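RNA-dependent RNA Polymerase (Bombyx mori cytoplasmic polyhedrosis virus, PDB 6TZ0) transcribes and replicates the segmented double-stranded RNA genome of the virus, using RNA templates to make plus strands and complementary minus strands. Local coordinates at residues M1200-P1204 against G1205-Y1209. Residues are numbered along the deposited sequence; the frame is centred on the assembly and turned at random.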
loop_
_atom_site.group_PDB
_atom_site.type_symbol
_atom_site.label_atom_id
_atom_site.label_comp_id
_atom_site.label_asym_id
_atom_site.label_seq_id
_atom_site.Cartn_x
_atom_site.Cartn_y
_atom_site.Cartn_z
ATOM N N MET A 1200 16.651 -40.195 28.586
ATOM C CA MET A 1200 17.259 -38.930 28.971
ATOM C C MET A 1200 18.024 -39.082 30.280
ATOM O O MET A 1200 17.507 -39.645 31.247
ATOM C CB MET A 1200 16.191 -37.845 29.109
ATOM C CG MET A 1200 16.750 -36.448 29.316
ATOM S SD MET A 1200 15.477 -35.179 29.390
ATOM C CE MET A 1200 14.845 -35.456 31.032
ATOM N N VAL A 1201 19.253 -38.576 30.302
ATOM C CA VAL A 1201 20.060 -38.507 31.512
ATOM C C VAL A 1201 20.291 -37.040 31.849
ATOM O O VAL A 1201 20.408 -36.197 30.954
ATOM C CB VAL A 1201 21.392 -39.275 31.363
ATOM C CG1 VAL A 1201 21.120 -40.754 31.236
ATOM C CG2 VAL A 1201 22.150 -38.813 30.142
ATOM N N LEU A 1202 20.319 -36.734 33.141
ATOM C CA LEU A 1202 20.448 -35.367 33.614
ATOM C C LEU A 1202 21.666 -35.240 34.514
ATOM O O LEU A 1202 22.227 -36.229 34.985
ATOM C CB LEU A 1202 19.196 -34.918 34.374
ATOM C CG LEU A 1202 17.904 -34.843 33.562
ATOM C CD1 LEU A 1202 16.735 -34.460 34.433
ATOM C CD2 LEU A 1202 18.039 -33.865 32.425
ATOM N N HIS A 1203 22.067 -34.001 34.740
ATOM C CA HIS A 1203 23.189 -33.602 35.571
ATOM C C HIS A 1203 22.690 -33.258 36.970
ATOM O O HIS A 1203 21.603 -32.691 37.112
ATOM C CB HIS A 1203 23.900 -32.409 34.936
ATOM C CG HIS A 1203 25.191 -32.025 35.590
ATOM N ND1 HIS A 1203 25.291 -30.983 36.480
ATOM C CD2 HIS A 1203 26.435 -32.547 35.488
ATOM C CE1 HIS A 1203 26.539 -30.873 36.894
ATOM N NE2 HIS A 1203 27.255 -31.812 36.308
ATOM N N PRO A 1204 23.429 -33.643 38.017
ATOM C CA PRO A 1204 22.980 -33.333 39.385
ATOM C C PRO A 1204 22.937 -31.847 39.688
ATOM O O PRO A 1204 22.142 -31.415 40.531
ATOM C CB PRO A 1204 24.010 -34.061 40.258
ATOM C CG PRO A 1204 24.525 -35.147 39.399
ATOM C CD PRO A 1204 24.555 -34.589 38.015
ATOM N N GLY A 1205 23.763 -31.052 39.011
ATOM C CA GLY A 1205 23.636 -29.612 39.088
ATOM C C GLY A 1205 22.364 -29.087 38.461
ATOM O O GLY A 1205 21.816 -28.086 38.925
ATOM N N LEU A 1206 21.863 -29.757 37.420
ATOM C CA LEU A 1206 20.579 -29.369 36.842
ATOM C C LEU A 1206 19.442 -29.635 37.819
ATOM O O LEU A 1206 18.544 -28.801 37.975
ATOM C CB LEU A 1206 20.353 -30.109 35.522
ATOM C CG LEU A 1206 19.234 -29.725 34.545
ATOM C CD1 LEU A 1206 19.698 -30.062 33.153
ATOM C CD2 LEU A 1206 17.914 -30.436 34.809
ATOM N N ILE A 1207 19.481 -30.787 38.497
ATOM C CA ILE A 1207 18.486 -31.112 39.516
ATOM C C ILE A 1207 18.575 -30.131 40.676
ATOM O O ILE A 1207 17.554 -29.656 41.190
ATOM C CB ILE A 1207 18.676 -32.565 39.990
ATOM C CG1 ILE A 1207 18.622 -33.527 38.804
ATOM C CG2 ILE A 1207 17.621 -32.945 41.004
ATOM C CD1 ILE A 1207 17.325 -33.486 38.048
ATOM N N ALA A 1208 19.801 -29.784 41.077
ATOM C CA ALA A 1208 20.007 -28.839 42.168
ATOM C C ALA A 1208 19.571 -27.431 41.793
ATOM O O ALA A 1208 19.143 -26.666 42.661
ATOM C CB ALA A 1208 21.477 -28.843 42.584
ATOM N N TYR A 1209 19.672 -27.071 40.516
ATOM C CA TYR A 1209 19.211 -25.761 40.084
ATOM C C TYR A 1209 17.696 -25.711 39.965
ATOM O O TYR A 1209 17.094 -24.663 40.215
ATOM C CB TYR A 1209 19.856 -25.386 38.749
ATOM C CG TYR A 1209 19.495 -23.996 38.289
ATOM C CD1 TYR A 1209 20.093 -22.883 38.861
ATOM C CD2 TYR A 1209 18.545 -23.796 37.297
ATOM C CE1 TYR A 1209 19.757 -21.611 38.460
ATOM C CE2 TYR A 1209 18.203 -22.525 36.886
ATOM C CZ TYR A 1209 18.815 -21.438 37.471
ATOM O OH TYR A 1209 18.481 -20.171 37.067
#
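H1203 and L1206 meet where strand 1196-1202 gives way to helix 1204-1211, close to the C-terminal end of the polymerase, and H1203 holds the N-cap position of that helix. Its carbonyl starts the helical bonding: H1203 O accepts I1207 N at 3.2 Å, and L1206 N weakly. One residue on, P1204 O receives A1208 N at 2.9 Å.

The H1203 side chain runs outward from the same residue. H1203 CB lies 4.3 Å from L1206 CB. From there CG runs anti to the backbone N (chi1 -172°), which folds the ring back beside the first turn, with L1206 N near the ring plane at its edge. ND1 comes to 3.0 Å from G1205 N, an oblique approach, and CE1 also borders G1205. P1204 CD lies 3.6 Å above one face of the H1203 ring, toward its rim. At the far end NE2 makes a weak hydrogen bond to the carbonyl of S889, a residue far away in sequence.

On the strand side, L1202 spreads its two methyls over the helix start: CD2 reaches L1206 CD2, while CD1 meets I1207, whose side chain crosses it at about a right angle. Y1178 of helix 1174-1188 touches both L1202 and I1207, whose CD1 atoms lie 3.8 Å apart.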